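Local atomic coordinates of cycloalternan-forming enzyme (Listeria monocytogenes serovar 1/2a, PDB entry 5F7U), a protein that belongs to glycoside hydrolase family 31, joining a TIM-barrel domain to several beta domains, among them a family 6 carbohydrate-binding module that holds glucose units. Residues 997-1002 with 1021-1026. The protein carries 1 engineered substitution. Residues are numbered along the deposited sequence; the frame is centred on the assembly and turned at random.
Sequences AGVEDA and ANWDTW. With GLC (alpha-D-glucopyranose), chain D; GLC (alpha-D-glucopyranose), chain B.
Gly998 and Asn1022 bring two inter-strand loops of the carbohydrate-binding module together, their CA atoms 4.0 Å apart, where 1021-1026 makes a type I turn from Asn1022 to Thr1025. The indole of Trp1023 lies over the backbone from Ala997 to Val999. Gly998 CA makes a CH-pi contact, 3.7 Å from the centroid of the Trp1023 five-membered ring and 15° off its normal, while Gly998 N lies under the six-membered ring. Glycine, having no side chain, lets the indole lie flat on the peptide. Val999 CG2 meets Trp1023 CZ2 obliquely at 3.8 Å, and Val999 CB also rests against C6 of the chain B glucose. The turn is tied by Asn1022 OD1, which accepts a hydrogen bond from Thr1025 OG1 at 2.8 Å, the donor well out of the amide plane, and a weak one from the Asp1024 amide. On the opposite indole face lies the chain D glucose, its O5 3.4 Å from Trp1023 CZ2. The chain B sugar stands at the ring edge; its O6 gives a hydrogen bond to Glu1000 OE1 at 3.1 Å, reached by a chain extended beyond CG (chi2 -176°). His957, Gly1053 and Asn1055 add hydrogen bonds to the glycan. Sandwiched between peptide and sugar, Trp1023 provides the flat apolar platform by which many carbohydrate-binding modules hold a sugar, while Glu1000 adds a directional polar grip.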
ATOM      1  N   ALA A 997     -21.798  47.541  -9.147  1.00 27.71           N
ATOM      2  CA  ALA A 997     -21.459  48.594 -10.094  1.00 29.06           C
ATOM      3  C   ALA A 997     -21.935  49.887  -9.475  1.00 30.99           C
ATOM      4  O   ALA A 997     -22.992  50.403  -9.824  1.00 31.82           O
ATOM      5  CB  ALA A 997     -22.124  48.341 -11.449  1.00 28.86           C
ATOM      6  N   GLY A 998     -21.142  50.377  -8.526  1.00 32.11           N
ATOM      7  CA  GLY A 998     -21.503  51.518  -7.682  1.00 34.10           C
ATOM      8  C   GLY A 998     -21.592  52.878  -8.340  1.00 36.48           C
ATOM      9  O   GLY A 998     -22.216  53.781  -7.776  1.00 37.89           O
ATOM     10  N   VAL A 999     -20.986  53.046  -9.518  1.00 36.95           N
ATOM     11  CA  VAL A 999     -20.942  54.375 -10.166  1.00 39.17           C
ATOM     12  C   VAL A 999     -21.957  54.509 -11.310  1.00 39.99           C
ATOM     13  O   VAL A 999     -22.659  55.517 -11.393  1.00 41.48           O
ATOM     14  CB  VAL A 999     -19.510  54.765 -10.637  1.00 39.64           C
ATOM     15  CG1 VAL A 999     -19.498  56.089 -11.400  1.00 41.82           C
ATOM     16  CG2 VAL A 999     -18.560  54.844  -9.454  1.00 39.68           C
ATOM     17  N   GLU A1000     -22.039  53.483 -12.168  1.00 38.89           N
ATOM     18  CA  GLU A1000     -22.782  53.576 -13.438  1.00 39.72           C
ATOM     19  C   GLU A1000     -23.000  52.195 -14.069  1.00 37.41           C
ATOM     20  O   GLU A1000     -22.285  51.243 -13.734  1.00 35.64           O
ATOM     21  CB  GLU A1000     -22.016  54.472 -14.423  1.00 42.04           C
ATOM     22  CG  GLU A1000     -20.583  53.995 -14.667  1.00 42.22           C
ATOM     23  CD  GLU A1000     -19.759  54.905 -15.555  1.00 45.01           C
ATOM     24  OE1 GLU A1000     -18.515  54.857 -15.432  1.00 45.78           O
ATOM     25  OE2 GLU A1000     -20.333  55.656 -16.372  1.00 46.84           O
ATOM     26  N   ASP A1001     -23.969  52.110 -14.992  1.00 37.49           N
ATOM     27  CA  ASP A1001     -24.199  50.901 -15.814  1.00 35.61           C
ATOM     28  C   ASP A1001     -22.905  50.418 -16.446  1.00 34.35           C
ATOM     29  O   ASP A1001     -22.098  51.215 -16.934  1.00 35.27           O
ATOM     30  CB  ASP A1001     -25.204  51.173 -16.947  1.00 37.23           C
ATOM     31  CG  ASP A1001     -26.620  51.389 -16.455  1.00 38.47           C
ATOM     32  OD1 ASP A1001     -26.887  51.257 -15.243  1.00 38.49           O
ATOM     33  OD2 ASP A1001     -27.485  51.709 -17.301  1.00 40.36           O
ATOM     34  N   ALA A1002     -22.713  49.108 -16.439  1.00 31.97           N
ATOM     35  CA  ALA A1002     -21.526  48.523 -17.030  1.00 31.04           C
ATOM     36  C   ALA A1002     -21.908  47.507 -18.091  1.00 29.92           C
ATOM     37  O   ALA A1002     -23.053  47.024 -18.119  1.00 29.36           O
ATOM     38  CB  ALA A1002     -20.685  47.862 -15.954  1.00 29.90           C
ATOM     39  N   ALA A1021     -26.891  50.641  -6.270  1.00 35.48           N
ATOM     40  CA  ALA A1021     -26.988  51.828  -5.386  1.00 37.51           C
ATOM     41  C   ALA A1021     -25.636  52.411  -4.963  1.00 38.03           C
ATOM     42  O   ALA A1021     -25.435  53.639  -4.968  1.00 39.54           O
ATOM     43  CB  ALA A1021     -27.825  51.503  -4.156  1.00 38.16           C
ATOM     44  N   ASN A1022     -24.724  51.516  -4.597  1.00 36.57           N
ATOM     45  CA  ASN A1022     -23.366  51.845  -4.183  1.00 37.08           C
ATOM     46  C   ASN A1022     -22.500  50.589  -4.284  1.00 35.27           C
ATOM     47  O   ASN A1022     -22.993  49.530  -4.711  1.00 33.63           O
ATOM     48  CB  ASN A1022     -23.357  52.409  -2.753  1.00 38.70           C
ATOM     49  CG  ASN A1022     -24.165  51.564  -1.783  1.00 38.51           C
ATOM     50  OD1 ASN A1022     -23.943  50.358  -1.639  1.00 37.14           O
ATOM     51  ND2 ASN A1022     -25.100  52.203  -1.098  1.00 40.05           N
ATOM     52  N   TRP A1023     -21.227  50.700  -3.886  1.00 35.42           N
ATOM     53  CA  TRP A1023     -20.305  49.559  -3.928  1.00 33.84           C
ATOM     54  C   TRP A1023     -20.548  48.512  -2.833  1.00 33.52           C
ATOM     55  O   TRP A1023     -19.953  47.426  -2.871  1.00 32.14           O
ATOM     56  CB  TRP A1023     -18.838  50.006  -3.910  1.00 34.14           C
ATOM     57  CG  TRP A1023     -18.438  50.786  -5.100  1.00 34.67           C
ATOM     58  CD1 TRP A1023     -18.198  52.132  -5.158  1.00 36.42           C
ATOM     59  CD2 TRP A1023     -18.242  50.283  -6.422  1.00 33.70           C
ATOM     60  NE1 TRP A1023     -17.863  52.498  -6.440  1.00 36.75           N
ATOM     61  CE2 TRP A1023     -17.881  51.383  -7.238  1.00 34.93           C
ATOM     62  CE3 TRP A1023     -18.343  49.006  -7.005  1.00 31.92           C
ATOM     63  CZ2 TRP A1023     -17.613  51.248  -8.612  1.00 34.66           C
ATOM     64  CZ3 TRP A1023     -18.076  48.870  -8.372  1.00 31.57           C
ATOM     65  CH2 TRP A1023     -17.705  49.983  -9.157  1.00 32.93           C
ATOM     66  N   ASP A1024     -21.407  48.836  -1.865  1.00 34.52           N
ATOM     67  CA  ASP A1024     -21.802  47.865  -0.844  1.00 34.42           C
ATOM     68  C   ASP A1024     -23.116  47.157  -1.195  1.00 33.70           C
ATOM     69  O   ASP A1024     -23.683  46.455  -0.357  1.00 34.23           O
ATOM     70  CB  ASP A1024     -21.877  48.523   0.541  1.00 36.05           C
ATOM     71  CG  ASP A1024     -20.511  49.025   1.043  1.00 37.03           C
ATOM     72  OD1 ASP A1024     -19.493  48.297   0.941  1.00 36.36           O
ATOM     73  OD2 ASP A1024     -20.468  50.164   1.560  1.00 38.88           O
ATOM     74  N   THR A1025     -23.581  47.339  -2.433  1.00 32.95           N
ATOM     75  CA  THR A1025     -24.807  46.705  -2.925  1.00 32.17           C
ATOM     76  C   THR A1025     -24.493  45.781  -4.098  1.00 30.67           C
ATOM     77  O   THR A1025     -23.931  46.225  -5.109  1.00 30.41           O
ATOM     78  CB  THR A1025     -25.854  47.764  -3.341  1.00 33.56           C
ATOM     79  OG1 THR A1025     -26.069  48.667  -2.250  1.00 35.14           O
ATOM     80  CG2 THR A1025     -27.194  47.104  -3.751  1.00 33.18           C
ATOM     81  N   TRP A1026     -24.860  44.502  -3.946  1.00 29.62           N
ATOM     82  CA  TRP A1026     -24.669  43.483  -4.979  1.00 28.15           C
ATOM     83  C   TRP A1026     -25.973  43.272  -5.748  1.00 28.36           C
ATOM     84  O   TRP A1026     -27.057  43.435  -5.192  1.00 29.32           O
ATOM     85  CB  TRP A1026     -24.201  42.152  -4.369  1.00 27.09           C
ATOM     86  CG  TRP A1026     -22.923  42.274  -3.584  1.00 26.99           C
ATOM     87  CD1 TRP A1026     -22.810  42.469  -2.239  1.00 27.76           C
ATOM     88  CD2 TRP A1026     -21.582  42.227  -4.097  1.00 26.32           C
ATOM     89  NE1 TRP A1026     -21.481  42.549  -1.875  1.00 27.55           N
ATOM     90  CE2 TRP A1026     -20.707  42.402  -2.996  1.00 26.85           C
ATOM     91  CE3 TRP A1026     -21.034  42.047  -5.382  1.00 25.62           C
ATOM     92  CZ2 TRP A1026     -19.308  42.412  -3.138  1.00 26.67           C
ATOM     93  CZ3 TRP A1026     -19.643  42.058  -5.532  1.00 25.36           C
ATOM     94  CH2 TRP A1026     -18.795  42.245  -4.410  1.00 26.31           C
TER
HETATM   95  C1  GLC D   1     -14.362  52.036  -6.015  1.00 34.38           C
HETATM   96  C2  GLC D   1     -14.725  50.768  -5.229  1.00 33.66           C
HETATM   97  C3  GLC D   1     -13.972  49.541  -5.762  1.00 32.65           C
HETATM   98  C4  GLC D   1     -14.159  49.374  -7.271  1.00 33.24           C
HETATM   99  C5  GLC D   1     -13.714  50.672  -7.951  1.00 34.08           C
HETATM  100  C6  GLC D   1     -13.847  50.636  -9.462  1.00 35.21           C
HETATM  101  O1  GLC D   1     -13.040  52.511  -5.678  1.00 35.70           O
HETATM  102  O2  GLC D   1     -14.432  50.929  -3.839  1.00 32.53           O
HETATM  103  O3  GLC D   1     -14.401  48.386  -5.046  1.00 32.58           O
HETATM  104  O4  GLC D   1     -13.392  48.254  -7.741  1.00 31.81           O
HETATM  105  O5  GLC D   1     -14.473  51.791  -7.435  1.00 35.13           O
HETATM  106  O6  GLC D   1     -13.357  51.889  -9.946  1.00 36.42           O
HETATM  107  C1  GLC B   2     -13.363  51.953 -11.386  1.00 36.89           C
HETATM  108  C2  GLC B   2     -12.512  53.136 -11.861  1.00 37.54           C
HETATM  109  C3  GLC B   2     -13.195  54.471 -11.518  1.00 37.80           C
HETATM  110  C4  GLC B   2     -14.642  54.515 -12.034  1.00 37.71           C
HETATM  111  C5  GLC B   2     -15.425  53.245 -11.652  1.00 36.66           C
HETATM  112  C6  GLC B   2     -16.774  53.134 -12.357  1.00 34.59           C
HETATM  113  O2  GLC B   2     -11.207  53.042 -11.282  1.00 37.47           O
HETATM  114  O3  GLC B   2     -12.439  55.564 -12.054  1.00 39.22           O
HETATM  115  O4  GLC B   2     -15.321  55.664 -11.514  1.00 39.47           O
HETATM  116  O5  GLC B   2     -14.666  52.063 -11.970  1.00 37.20           O
HETATM  117  O6  GLC B   2     -16.594  53.024 -13.772  1.00 34.11           O